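Local atomic coordinates of putative peptidase (Chlamydophila abortus, PDB entry 3CE2), a protein that probably acts as a zinc-dependent oligopeptidase of the M3B family, cleaving small bioactive peptides. Residues A[61-66]-A[121-126]; A[71-76]-A[150-155]; A[296-301]-A[604-609]. One frame throughout, in Å; residues are numbered along the deposited sequence.

Interaction 1. Residues A[61-66]-A[121-126]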
ATOM      1  N   TYR A  61      33.290  16.053   7.120  1.00 65.87           N
ATOM      2  CA  TYR A  61      33.085  16.007   5.684  1.00 65.81           C
ATOM      3  C   TYR A  61      33.172  17.365   5.013  1.00 68.36           C
ATOM      4  O   TYR A  61      32.828  18.395   5.609  1.00 70.12           O
ATOM      5  CB  TYR A  61      31.756  15.320   5.368  1.00 60.41           C
ATOM      6  CG  TYR A  61      31.763  13.892   5.826  1.00 60.37           C
ATOM      7  CD1 TYR A  61      32.403  12.913   5.072  1.00 61.04           C
ATOM      8  CD2 TYR A  61      31.183  13.519   7.038  1.00 57.69           C
ATOM      9  CE1 TYR A  61      32.449  11.596   5.494  1.00 58.68           C
ATOM     10  CE2 TYR A  61      31.214  12.205   7.470  1.00 53.18           C
ATOM     11  CZ  TYR A  61      31.848  11.244   6.690  1.00 60.60           C
ATOM     12  OH  TYR A  61      31.891   9.919   7.091  1.00 63.17           O
ATOM     13  N   GLN A  62      33.659  17.343   3.775  1.00 67.62           N
ATOM     14  CA  GLN A  62      33.695  18.522   2.912  1.00 69.21           C
ATOM     15  C   GLN A  62      32.784  18.244   1.733  1.00 63.06           C
ATOM     16  O   GLN A  62      33.169  17.553   0.793  1.00 63.81           O
ATOM     17  CB  GLN A  62      35.121  18.806   2.409  1.00 70.47           C
ATOM     18  CG  GLN A  62      36.126  19.135   3.507  1.00 75.81           C
ATOM     19  CD  GLN A  62      36.659  17.881   4.201  1.00 80.96           C
ATOM     20  OE1 GLN A  62      37.177  16.958   3.549  1.00 76.94           O
ATOM     21  NE2 GLN A  62      36.531  17.843   5.530  1.00 77.14           N
ATOM     22  N   LEU A  63      31.579  18.786   1.778  1.00 57.22           N
ATOM     23  CA  LEU A  63      30.584  18.443   0.783  1.00 56.54           C
ATOM     24  C   LEU A  63      30.756  19.114  -0.578  1.00 63.34           C
ATOM     25  O   LEU A  63      29.977  18.857  -1.502  1.00 63.87           O
ATOM     26  CB  LEU A  63      29.198  18.725   1.323  1.00 58.40           C
ATOM     27  CG  LEU A  63      28.890  17.792   2.488  1.00 62.45           C
ATOM     28  CD1 LEU A  63      27.637  18.256   3.208  1.00 62.72           C
ATOM     29  CD2 LEU A  63      28.792  16.330   2.049  1.00 55.89           C
ATOM     30  N   ASP A  64      31.760  19.970  -0.719  1.00 59.95           N
ATOM     31  CA  ASP A  64      32.064  20.480  -2.044  1.00 62.05           C
ATOM     32  C   ASP A  64      33.049  19.544  -2.755  1.00 61.69           C
ATOM     33  O   ASP A  64      33.549  19.852  -3.835  1.00 64.29           O
ATOM     34  CB  ASP A  64      32.559  21.932  -2.003  1.00 69.45           C
ATOM     35  CG  ASP A  64      33.811  22.117  -1.151  1.00 78.31           C
ATOM     36  OD1 ASP A  64      34.232  21.173  -0.445  1.00 84.67           O
ATOM     37  OD2 ASP A  64      34.380  23.229  -1.195  1.00 80.82           O
ATOM     38  N   ASN A  65      33.285  18.380  -2.155  1.00 53.74           N
ATOM     39  CA  ASN A  65      34.254  17.435  -2.670  1.00 53.48           C
ATOM     40  C   ASN A  65      33.673  16.030  -2.865  1.00 53.64           C
ATOM     41  O   ASN A  65      33.422  15.304  -1.905  1.00 52.72           O
ATOM     42  CB  ASN A  65      35.434  17.384  -1.711  1.00 57.72           C
ATOM     43  CG  ASN A  65      36.508  16.437  -2.156  1.00 57.55           C
ATOM     44  OD1 ASN A  65      36.282  15.238  -2.342  1.00 60.65           O
ATOM     45  ND2 ASN A  65      37.706  16.966  -2.307  1.00 62.57           N
ATOM     46  N   SER A  66      33.498  15.633  -4.116  1.00 52.02           N
ATOM     47  CA  SER A  66      32.799  14.402  -4.417  1.00 47.69           C
ATOM     48  C   SER A  66      33.402  13.184  -3.757  1.00 49.46           C
ATOM     49  O   SER A  66      32.706  12.205  -3.519  1.00 52.50           O
ATOM     50  CB  SER A  66      32.716  14.204  -5.919  1.00 43.61           C
ATOM     51  OG  SER A  66      32.011  15.289  -6.490  1.00 45.75           O
ATOM     52  N   THR A 121      22.599  11.412  12.034  1.00 63.37           N
ATOM     53  CA  THR A 121      22.725  11.694  10.608  1.00 56.86           C
ATOM     54  C   THR A 121      21.750  12.732  10.103  1.00 57.43           C
ATOM     55  O   THR A 121      21.651  12.960   8.903  1.00 58.94           O
ATOM     56  CB  THR A 121      22.470  10.450   9.761  1.00 55.56           C
ATOM     57  OG1 THR A 121      21.105  10.054   9.915  1.00 54.20           O
ATOM     58  CG2 THR A 121      23.407   9.297  10.159  1.00 56.76           C
ATOM     59  N   SER A 122      21.024  13.363  11.008  1.00 62.86           N
ATOM     60  CA  SER A 122      19.943  14.259  10.608  1.00 64.27           C
ATOM     61  C   SER A 122      20.438  15.485   9.843  1.00 62.95           C
ATOM     62  O   SER A 122      19.643  16.201   9.242  1.00 66.67           O
ATOM     63  CB  SER A 122      19.181  14.725  11.847  1.00 66.63           C
ATOM     64  OG  SER A 122      20.081  15.320  12.771  1.00 68.30           O
ATOM     65  N   TRP A 123      21.743  15.734   9.874  1.00 60.27           N
ATOM     66  CA  TRP A 123      22.300  16.959   9.290  1.00 59.29           C
ATOM     67  C   TRP A 123      22.505  16.821   7.792  1.00 61.53           C
ATOM     68  O   TRP A 123      22.506  17.813   7.056  1.00 65.75           O
ATOM     69  CB  TRP A 123      23.636  17.284   9.939  1.00 52.75           C
ATOM     70  CG  TRP A 123      24.661  16.185   9.769  1.00 54.68           C
ATOM     71  CD1 TRP A 123      24.869  15.122  10.597  1.00 49.96           C
ATOM     72  CD2 TRP A 123      25.624  16.059   8.709  1.00 54.49           C
ATOM     73  NE1 TRP A 123      25.909  14.346  10.130  1.00 48.10           N
ATOM     74  CE2 TRP A 123      26.384  14.894   8.969  1.00 53.32           C
ATOM     75  CE3 TRP A 123      25.904  16.807   7.557  1.00 51.27           C
ATOM     76  CZ2 TRP A 123      27.417  14.463   8.122  1.00 53.36           C
ATOM     77  CZ3 TRP A 123      26.931  16.376   6.719  1.00 51.47           C
ATOM     78  CH2 TRP A 123      27.673  15.215   7.005  1.00 49.12           C
ATOM     79  N   VAL A 124      22.674  15.571   7.371  1.00 58.46           N
ATOM     80  CA  VAL A 124      22.947  15.193   5.994  1.00 54.40           C
ATOM     81  C   VAL A 124      21.951  15.725   4.955  1.00 54.81           C
ATOM     82  O   VAL A 124      22.290  16.568   4.123  1.00 57.02           O
ATOM     83  CB  VAL A 124      23.058  13.670   5.906  1.00 52.57           C
ATOM     84  CG1 VAL A 124      23.037  13.202   4.472  1.00 49.41           C
ATOM     85  CG2 VAL A 124      24.315  13.217   6.623  1.00 49.02           C
ATOM     86  N   GLN A 125      20.717  15.259   4.995  1.00 55.16           N
ATOM     87  CA  GLN A 125      19.763  15.750   4.014  1.00 60.56           C
ATOM     88  C   GLN A 125      19.760  17.284   3.795  1.00 63.63           C
ATOM     89  O   GLN A 125      19.795  17.744   2.657  1.00 64.02           O
ATOM     90  CB  GLN A 125      18.357  15.243   4.292  1.00 57.85           C
ATOM     91  CG  GLN A 125      17.313  16.178   3.702  1.00 67.14           C
ATOM     92  CD  GLN A 125      16.273  15.440   2.919  1.00 68.58           C
ATOM     93  OE1 GLN A 125      16.396  14.240   2.686  1.00 75.03           O
ATOM     94  NE2 GLN A 125      15.250  16.149   2.489  1.00 68.98           N
ATOM     95  N   PRO A 126      19.700  18.083   4.873  1.00 65.27           N
ATOM     96  CA  PRO A 126      19.602  19.517   4.580  1.00 64.48           C
ATOM     97  C   PRO A 126      20.925  20.156   4.141  1.00 61.75           C
ATOM     98  O   PRO A 126      20.903  21.181   3.445  1.00 61.81           O
ATOM     99  CB  PRO A 126      19.098  20.130   5.902  1.00 57.47           C
ATOM    100  CG  PRO A 126      19.524  19.182   6.950  1.00 61.82           C
ATOM    101  CD  PRO A 126      19.690  17.805   6.320  1.00 64.35           C
TER

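Interaction 2. Residues A[71-76]-A[150-155]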
ATOM      1  N   SER A  71      32.616   9.071   0.417  1.00 49.16           N
ATOM      2  CA  SER A  71      32.994   8.483   1.691  1.00 57.21           C
ATOM      3  C   SER A  71      31.824   8.463   2.699  1.00 57.64           C
ATOM      4  O   SER A  71      31.562   7.439   3.335  1.00 59.21           O
ATOM      5  CB  SER A  71      34.172   9.243   2.280  1.00 61.06           C
ATOM      6  OG  SER A  71      34.580   8.627   3.482  1.00 69.90           O
ATOM      7  N   LEU A  72      31.139   9.599   2.834  1.00 50.93           N
ATOM      8  CA  LEU A  72      29.934   9.722   3.650  1.00 48.60           C
ATOM      9  C   LEU A  72      28.870   8.660   3.333  1.00 52.77           C
ATOM     10  O   LEU A  72      28.521   7.833   4.193  1.00 53.41           O
ATOM     11  CB  LEU A  72      29.343  11.105   3.449  1.00 46.01           C
ATOM     12  CG  LEU A  72      27.989  11.314   4.096  1.00 49.80           C
ATOM     13  CD1 LEU A  72      28.072  10.876   5.534  1.00 52.37           C
ATOM     14  CD2 LEU A  72      27.582  12.781   4.006  1.00 47.16           C
ATOM     15  N   LEU A  73      28.367   8.687   2.099  1.00 46.72           N
ATOM     16  CA  LEU A  73      27.385   7.719   1.632  1.00 42.77           C
ATOM     17  C   LEU A  73      27.851   6.295   1.927  1.00 48.29           C
ATOM     18  O   LEU A  73      27.110   5.490   2.470  1.00 57.77           O
ATOM     19  CB  LEU A  73      27.175   7.863   0.125  1.00 38.18           C
ATOM     20  CG  LEU A  73      26.706   9.214  -0.393  1.00 40.99           C
ATOM     21  CD1 LEU A  73      26.468   9.135  -1.884  1.00 39.73           C
ATOM     22  CD2 LEU A  73      25.433   9.671   0.317  1.00 43.63           C
ATOM     23  N   THR A  74      29.082   5.992   1.547  1.00 45.77           N
ATOM     24  CA  THR A  74      29.641   4.666   1.676  1.00 51.03           C
ATOM     25  C   THR A  74      29.505   4.169   3.110  1.00 52.71           C
ATOM     26  O   THR A  74      29.189   3.002   3.374  1.00 54.60           O
ATOM     27  CB  THR A  74      31.141   4.707   1.247  1.00 55.93           C
ATOM     28  OG1 THR A  74      31.203   4.667  -0.183  1.00 62.35           O
ATOM     29  CG2 THR A  74      31.949   3.539   1.809  1.00 53.67           C
ATOM     30  N   THR A  75      29.735   5.085   4.031  1.00 50.91           N
ATOM     31  CA  THR A  75      29.865   4.746   5.417  1.00 55.63           C
ATOM     32  C   THR A  75      28.506   4.680   6.049  1.00 55.15           C
ATOM     33  O   THR A  75      28.268   3.854   6.923  1.00 54.32           O
ATOM     34  CB  THR A  75      30.696   5.800   6.142  1.00 57.71           C
ATOM     35  OG1 THR A  75      32.068   5.638   5.761  1.00 59.35           O
ATOM     36  CG2 THR A  75      30.559   5.643   7.633  1.00 54.75           C
ATOM     37  N   LEU A  76      27.604   5.540   5.602  1.00 49.77           N
ATOM     38  CA  LEU A  76      26.306   5.508   6.195  1.00 48.12           C
ATOM     39  C   LEU A  76      25.487   4.340   5.653  1.00 50.82           C
ATOM     40  O   LEU A  76      24.762   3.692   6.413  1.00 47.60           O
ATOM     41  CB  LEU A  76      25.621   6.877   6.154  1.00 49.23           C
ATOM     42  CG  LEU A  76      24.806   7.390   4.995  1.00 54.45           C
ATOM     43  CD1 LEU A  76      23.431   6.762   5.059  1.00 59.65           C
ATOM     44  CD2 LEU A  76      24.691   8.882   5.142  1.00 50.91           C
ATOM     45  N   PHE A 150      20.972   8.271  -8.747  1.00 40.10           N
ATOM     46  CA  PHE A 150      19.552   8.388  -8.519  1.00 40.24           C
ATOM     47  C   PHE A 150      19.273   8.765  -7.061  1.00 42.02           C
ATOM     48  O   PHE A 150      18.498   9.701  -6.765  1.00 31.17           O
ATOM     49  CB  PHE A 150      18.867   7.091  -8.853  1.00 33.45           C
ATOM     50  CG  PHE A 150      17.417   7.114  -8.579  1.00 36.23           C
ATOM     51  CD1 PHE A 150      16.632   8.152  -9.084  1.00 29.90           C
ATOM     52  CD2 PHE A 150      16.823   6.102  -7.829  1.00 31.94           C
ATOM     53  CE1 PHE A 150      15.264   8.188  -8.856  1.00 35.06           C
ATOM     54  CE2 PHE A 150      15.464   6.121  -7.586  1.00 33.97           C
ATOM     55  CZ  PHE A 150      14.674   7.176  -8.100  1.00 37.01           C
ATOM     56  N   TYR A 151      19.936   8.044  -6.167  1.00 34.20           N
ATOM     57  CA  TYR A 151      19.892   8.358  -4.772  1.00 34.11           C
ATOM     58  C   TYR A 151      20.117   9.849  -4.554  1.00 40.20           C
ATOM     59  O   TYR A 151      19.308  10.514  -3.927  1.00 49.99           O
ATOM     60  CB  TYR A 151      20.920   7.542  -3.997  1.00 44.40           C
ATOM     61  CG  TYR A 151      20.865   7.837  -2.519  1.00 50.68           C
ATOM     62  CD1 TYR A 151      19.931   7.212  -1.699  1.00 51.80           C
ATOM     63  CD2 TYR A 151      21.716   8.769  -1.949  1.00 50.75           C
ATOM     64  CE1 TYR A 151      19.862   7.489  -0.361  1.00 45.56           C
ATOM     65  CE2 TYR A 151      21.646   9.054  -0.604  1.00 53.76           C
ATOM     66  CZ  TYR A 151      20.710   8.409   0.169  1.00 50.32           C
ATOM     67  OH  TYR A 151      20.647   8.682   1.491  1.00 53.83           O
ATOM     68  N   LEU A 152      21.203  10.394  -5.069  1.00 38.54           N
ATOM     69  CA  LEU A 152      21.446  11.832  -4.881  1.00 42.64           C
ATOM     70  C   LEU A 152      20.498  12.693  -5.678  1.00 42.80           C
ATOM     71  O   LEU A 152      20.189  13.797  -5.283  1.00 40.12           O
ATOM     72  CB  LEU A 152      22.858  12.186  -5.297  1.00 37.26           C
ATOM     73  CG  LEU A 152      23.859  11.599  -4.338  1.00 36.92           C
ATOM     74  CD1 LEU A 152      25.170  11.422  -5.058  1.00 38.67           C
ATOM     75  CD2 LEU A 152      23.990  12.566  -3.165  1.00 36.47           C
ATOM     76  N   GLU A 153      20.066  12.195  -6.829  1.00 44.49           N
ATOM     77  CA  GLU A 153      19.177  12.962  -7.654  1.00 46.56           C
ATOM     78  C   GLU A 153      17.916  13.239  -6.857  1.00 50.09           C
ATOM     79  O   GLU A 153      17.458  14.380  -6.798  1.00 52.51           O
ATOM     80  CB  GLU A 153      18.860  12.198  -8.915  1.00 49.81           C
ATOM     81  CG  GLU A 153      17.986  12.961  -9.866  1.00 60.42           C
ATOM     82  CD  GLU A 153      17.725  12.189 -11.151  1.00 66.11           C
ATOM     83  OE1 GLU A 153      18.031  10.975 -11.189  1.00 64.85           O
ATOM     84  OE2 GLU A 153      17.221  12.803 -12.120  1.00 68.57           O
ATOM     85  N   LYS A 154      17.381  12.191  -6.224  1.00 51.79           N
ATOM     86  CA  LYS A 154      16.207  12.296  -5.348  1.00 50.43           C
ATOM     87  C   LYS A 154      16.402  13.340  -4.259  1.00 48.82           C
ATOM     88  O   LYS A 154      15.465  14.003  -3.870  1.00 51.92           O
ATOM     89  CB  LYS A 154      15.904  10.961  -4.676  1.00 46.98           C
ATOM     90  CG  LYS A 154      14.870  10.105  -5.385  1.00 53.83           C
ATOM     91  CD  LYS A 154      14.652   8.750  -4.643  1.00 56.71           C
ATOM     92  CE  LYS A 154      15.992   7.970  -4.427  1.00 54.13           C
ATOM     93  NZ  LYS A 154      15.880   6.666  -3.691  1.00 47.38           N
ATOM     94  N   ILE A 155      17.611  13.479  -3.747  1.00 44.91           N
ATOM     95  CA  ILE A 155      17.830  14.456  -2.703  1.00 41.38           C
ATOM     96  C   ILE A 155      18.037  15.877  -3.203  1.00 43.39           C
ATOM     97  O   ILE A 155      17.509  16.814  -2.627  1.00 53.43           O
ATOM     98  CB  ILE A 155      18.981  14.078  -1.834  1.00 41.65           C
ATOM     99  CG1 ILE A 155      18.612  12.807  -1.039  1.00 41.54           C
ATOM    100  CG2 ILE A 155      19.335  15.272  -0.947  1.00 39.20           C
ATOM    101  CD1 ILE A 155      19.793  12.173  -0.276  1.00 41.75           C
TER

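Interaction 3. Residues A[296-301]-A[604-609]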
ATOM      1  N   THR A 296     -21.608   0.653 -14.210  1.00 40.61           N
ATOM      2  CA  THR A 296     -22.990   0.364 -14.587  1.00 41.81           C
ATOM      3  C   THR A 296     -23.159  -1.097 -14.993  1.00 46.55           C
ATOM      4  O   THR A 296     -24.036  -1.775 -14.477  1.00 48.79           O
ATOM      5  CB  THR A 296     -23.438   1.235 -15.735  1.00 45.62           C
ATOM      6  OG1 THR A 296     -22.997   2.581 -15.518  1.00 46.45           O
ATOM      7  CG2 THR A 296     -24.911   1.210 -15.837  1.00 38.80           C
ATOM      8  N   LYS A 297     -22.313  -1.601 -15.888  1.00 47.54           N
ATOM      9  CA  LYS A 297     -22.445  -3.002 -16.324  1.00 54.37           C
ATOM     10  C   LYS A 297     -22.421  -3.967 -15.160  1.00 51.19           C
ATOM     11  O   LYS A 297     -23.350  -4.756 -14.991  1.00 54.32           O
ATOM     12  CB  LYS A 297     -21.344  -3.409 -17.309  1.00 61.55           C
ATOM     13  CG  LYS A 297     -21.751  -3.384 -18.764  1.00 68.34           C
ATOM     14  CD  LYS A 297     -20.526  -3.502 -19.678  1.00 77.97           C
ATOM     15  CE  LYS A 297     -20.916  -3.456 -21.166  1.00 82.80           C
ATOM     16  NZ  LYS A 297     -19.787  -2.998 -22.022  1.00 82.80           N
ATOM     17  N   TYR A 298     -21.350  -3.893 -14.366  1.00 47.59           N
ATOM     18  CA  TYR A 298     -21.092  -4.869 -13.306  1.00 45.53           C
ATOM     19  C   TYR A 298     -22.184  -4.892 -12.275  1.00 45.28           C
ATOM     20  O   TYR A 298     -22.690  -5.961 -11.955  1.00 50.83           O
ATOM     21  CB  TYR A 298     -19.755  -4.618 -12.592  1.00 47.81           C
ATOM     22  CG  TYR A 298     -19.516  -5.564 -11.425  1.00 45.83           C
ATOM     23  CD1 TYR A 298     -19.684  -6.947 -11.577  1.00 40.25           C
ATOM     24  CD2 TYR A 298     -19.120  -5.081 -10.169  1.00 47.31           C
ATOM     25  CE1 TYR A 298     -19.464  -7.825 -10.514  1.00 41.59           C
ATOM     26  CE2 TYR A 298     -18.899  -5.953  -9.094  1.00 42.91           C
ATOM     27  CZ  TYR A 298     -19.071  -7.320  -9.280  1.00 44.94           C
ATOM     28  OH  TYR A 298     -18.844  -8.176  -8.239  1.00 48.23           O
ATOM     29  N   PHE A 299     -22.544  -3.718 -11.756  1.00 43.13           N
ATOM     30  CA  PHE A 299     -23.605  -3.632 -10.758  1.00 43.49           C
ATOM     31  C   PHE A 299     -24.978  -4.136 -11.215  1.00 46.97           C
ATOM     32  O   PHE A 299     -25.707  -4.705 -10.411  1.00 50.68           O
ATOM     33  CB  PHE A 299     -23.705  -2.228 -10.168  1.00 45.42           C
ATOM     34  CG  PHE A 299     -22.545  -1.853  -9.288  1.00 46.07           C
ATOM     35  CD1 PHE A 299     -21.626  -2.821  -8.867  1.00 46.03           C
ATOM     36  CD2 PHE A 299     -22.389  -0.542  -8.844  1.00 49.39           C
ATOM     37  CE1 PHE A 299     -20.546  -2.491  -8.045  1.00 41.43           C
ATOM     38  CE2 PHE A 299     -21.307  -0.188  -8.017  1.00 49.93           C
ATOM     39  CZ  PHE A 299     -20.381  -1.173  -7.618  1.00 45.80           C
ATOM     40  N   SER A 300     -25.350  -3.960 -12.483  1.00 47.80           N
ATOM     41  CA  SER A 300     -26.657  -4.480 -12.921  1.00 48.63           C
ATOM     42  C   SER A 300     -26.642  -5.990 -12.901  1.00 51.06           C
ATOM     43  O   SER A 300     -27.655  -6.632 -12.608  1.00 49.19           O
ATOM     44  CB  SER A 300     -27.019  -4.034 -14.326  1.00 51.79           C
ATOM     45  OG  SER A 300     -26.237  -2.932 -14.697  1.00 59.19           O
ATOM     46  N   ILE A 301     -25.508  -6.577 -13.247  1.00 47.15           N
ATOM     47  CA  ILE A 301     -25.430  -8.013 -13.134  1.00 48.50           C
ATOM     48  C   ILE A 301     -25.739  -8.374 -11.700  1.00 50.14           C
ATOM     49  O   ILE A 301     -26.552  -9.247 -11.439  1.00 56.48           O
ATOM     50  CB  ILE A 301     -24.046  -8.528 -13.480  1.00 51.17           C
ATOM     51  CG1 ILE A 301     -23.756  -8.268 -14.954  1.00 51.73           C
ATOM     52  CG2 ILE A 301     -23.935 -10.001 -13.129  1.00 45.52           C
ATOM     53  CD1 ILE A 301     -22.394  -8.736 -15.370  1.00 56.12           C
ATOM     54  N   GLN A 604     -17.928 -10.072 -18.727  1.00 57.52           N
ATOM     55  CA  GLN A 604     -18.620 -10.900 -19.715  1.00 60.30           C
ATOM     56  C   GLN A 604     -18.674 -12.356 -19.312  1.00 60.15           C
ATOM     57  O   GLN A 604     -19.713 -12.980 -19.457  1.00 62.45           O
ATOM     58  CB  GLN A 604     -18.003 -10.773 -21.105  1.00 62.76           C
ATOM     59  CG  GLN A 604     -18.371  -9.488 -21.827  1.00 69.74           C
ATOM     60  CD  GLN A 604     -17.470  -9.234 -23.044  1.00 76.70           C
ATOM     61  OE1 GLN A 604     -17.518  -8.158 -23.658  1.00 76.84           O
ATOM     62  NE2 GLN A 604     -16.641 -10.225 -23.391  1.00 74.22           N
ATOM     63  N   GLU A 605     -17.577 -12.915 -18.801  1.00 61.08           N
ATOM     64  CA  GLU A 605     -17.661 -14.295 -18.287  1.00 60.81           C
ATOM     65  C   GLU A 605     -18.794 -14.403 -17.281  1.00 59.23           C
ATOM     66  O   GLU A 605     -19.606 -15.307 -17.356  1.00 62.49           O
ATOM     67  CB  GLU A 605     -16.371 -14.752 -17.612  1.00 63.37           C
ATOM     68  CG  GLU A 605     -15.178 -14.882 -18.524  1.00 72.48           C
ATOM     69  CD  GLU A 605     -13.993 -15.535 -17.824  1.00 78.46           C
ATOM     70  OE1 GLU A 605     -14.230 -16.318 -16.875  1.00 80.19           O
ATOM     71  OE2 GLU A 605     -12.831 -15.277 -18.227  1.00 81.39           O
ATOM     72  N   LEU A 606     -18.846 -13.460 -16.343  1.00 63.56           N
ATOM     73  CA  LEU A 606     -19.810 -13.518 -15.247  1.00 63.34           C
ATOM     74  C   LEU A 606     -21.216 -13.396 -15.793  1.00 65.06           C
ATOM     75  O   LEU A 606     -22.130 -14.133 -15.396  1.00 64.77           O
ATOM     76  CB  LEU A 606     -19.560 -12.391 -14.245  1.00 60.13           C
ATOM     77  CG  LEU A 606     -20.617 -12.296 -13.135  1.00 58.53           C
ATOM     78  CD1 LEU A 606     -20.552 -13.507 -12.233  1.00 56.91           C
ATOM     79  CD2 LEU A 606     -20.472 -11.034 -12.309  1.00 58.74           C
ATOM     80  N   SER A 607     -21.363 -12.448 -16.714  1.00 62.37           N
ATOM     81  CA  SER A 607     -22.636 -12.118 -17.324  1.00 58.90           C
ATOM     82  C   SER A 607     -23.271 -13.325 -18.003  1.00 60.47           C
ATOM     83  O   SER A 607     -24.473 -13.511 -17.952  1.00 62.87           O
ATOM     84  CB  SER A 607     -22.454 -10.995 -18.331  1.00 51.65           C
ATOM     85  OG  SER A 607     -23.692 -10.384 -18.592  1.00 51.33           O
ATOM     86  N   SER A 608     -22.472 -14.165 -18.626  1.00 64.20           N
ATOM     87  CA  SER A 608     -23.056 -15.324 -19.252  1.00 70.54           C
ATOM     88  C   SER A 608     -23.002 -16.579 -18.358  1.00 73.82           C
ATOM     89  O   SER A 608     -23.198 -17.693 -18.824  1.00 80.88           O
ATOM     90  CB  SER A 608     -22.444 -15.554 -20.638  1.00 70.67           C
ATOM     91  OG  SER A 608     -21.050 -15.739 -20.541  1.00 71.33           O
ATOM     92  N   LEU A 609     -22.754 -16.412 -17.068  1.00 75.11           N
ATOM     93  CA  LEU A 609     -22.922 -17.539 -16.162  1.00 73.54           C
ATOM     94  C   LEU A 609     -24.335 -17.492 -15.604  1.00 78.92           C
ATOM     95  O   LEU A 609     -24.910 -18.513 -15.225  1.00 82.52           O
ATOM     96  CB  LEU A 609     -21.897 -17.518 -15.033  1.00 71.94           C
ATOM     97  CG  LEU A 609     -20.509 -18.068 -15.343  1.00 69.18           C
ATOM     98  CD1 LEU A 609     -19.744 -18.263 -14.048  1.00 69.68           C
ATOM     99  CD2 LEU A 609     -20.596 -19.366 -16.102  1.00 66.82           C
TER

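Interaction 1. Residues A[61-66]-A[121-126]
Tyr61 and Leu63 both meet the far edge of the Trp123 indole, in a surface contact between two connecting segments of this mostly helical M3B-family peptidase. Residues 61-66 are the end of the long loop before helix 66-96, with Ser66 already helical, and 121-126 run from the bend after helix 101-120 into the start of the short helix 124-129. The Tyr61 and Trp123 side chains cross at about a right angle, yet their ring planes are only some 20-25° apart. Tyr61 lends the CD2 corner of its ring, 3.9 Å from Trp123 CH2, and this corner approaches the indole at its edge, near the indole plane. Seen from the tyrosine the approach is oblique. Leu63 adds a single methyl at the same edge one atom further round, its CD1 lying 4.0 Å from Trp123 CZ3, so the six-membered part of the indole carries the whole contact. Trp123 gets there with its CG set between the backbone N and the carbonyl carbon, chi1 60°, which swings the indole out from the bend toward the loop. No hydrogen bond joins the two segments; the polar ends of both rings are bonded elsewhere, Tyr61 OH to Ala55 O and Trp123 NE1 to Leu56 O, and these bonds tie both rings to an earlier part of the same loop. The segment 61-66 makes a type I beta turn from Gln62 to Asn65, closed by Asn65 N to Gln62 O at 3.1 Å, and Asn65 then serves as N-cap of helix 66-96, with OD1 bonded to Ser68 N. Back at the indole, one face is covered from within its own segment: Val124 CG2 sits 3.5 Å above the ring plane, over the centre.

Interaction 2. Residues A[71-76]-A[150-155]
Leu73 makes most of the contact on its side, reaching from helix 66-96 to Tyr151 and Leu152 of helix 149-156 with its two methyls. At the start of the segment, Ser71 offers its carbonyl O to the hydroxyl of Thr75, 3.1 Å from Thr75 OG1, a bond along the helix rather than across the contact. Leu72 turns instead to Leu56. At Leu73 the CG lies anti to the carbonyl carbon (chi1 -59°), and the fork beyond it divides the work. CD2 comes 3.9 Å from Tyr151 CE2, meeting the ring obliquely as the two side chains slide past each other in opposite directions. CD1 lies 4.1 Å from CD1 of Leu152, whose bond to CB does not aim at the other helix although the end of its side chain comes nearer to it. Leu76, one turn on, also faces the second helix and is partly covered by it, at a longer range. The Tyr151 ring is further met edge-to-face by Phe77, and Leu73 also touches Tyr148. Leu73 CA and Leu152 CA are 9.7 Å apart, and this is apolar helix-to-helix packing within the helical N-terminal part of an oligopeptidase F-like protein.

Interaction 3. Residues A[296-301]-A[604-609]
The last helix of the chain packs against helix 292-306 here: the turn 296-301 meets the final turn of helix 590-607, where the polypeptide leaves helical geometry at Ser608. Ile301 and Leu606 lie at the middle of the contact. The branch methyl CG2 of Ile301 comes 3.7 Å from Leu606 CD2, and the two side chains cross at a slant. That same leucine methyl also reaches the Tyr298 ring, 3.8 Å from CE1, arriving at the ring edge in the plane of the aromatic. Leu606 CD2 is therefore shared by an aliphatic branch and an aromatic edge. With CG anti to the backbone N, chi1 174°, the fork of Leu606 is carried to the side of Tyr298 and Ile301. The other arm of Ile301, ending in CD1, goes to Ser607, 3.7 Å from its CB, and packs against the root of the serine.

No hydrogen bond crosses between the two segments, and with CA atoms only 6.5 Å apart at Ile301 and Ser607 the backbones run close together there. In the helical M3 peptidase fold this joins the C-terminal helix to helix 292-306. Tyr298, and Leu609 just past the last helix, also touch the long helix 451-487: Tyr298 OH is hydrogen-bonded to Asp463 OD1, Phe466 meets the tyrosine ring with nearly parallel planes, and Leu609 packs on Lys454, Ile455 and Leu458. Ile603, one turn before Ser607 on the same helix, also touches Tyr298 and Ile301. At the helix end, Gln604 O takes Ser608 N at 3.1 Å and the Ser608 hydroxyl OG at 3.3 Å, the two donors reaching it from opposite faces of the carbonyl plane.

Interactions 1 and 2 are neighbours, their centres 9 Å apart, and they touch through Leu72, which stands on helix 66-96 in the second but packs on the rings of the first: its CD2 is 3.9 Å from Trp123 CH2, and its backbone N is 3.6 Å from Tyr61 CE1. Their segments alternate along the chain, so the loop before helix 66-96 and that helix itself each pack on a later part of the chain. Interaction 3 lies on the opposite side of the chain's centre, its centre about 59 Å from that of interaction 1 and about 52 Å from that of interaction 2. All three lie away from the zinc site of His402, His406 and Glu430.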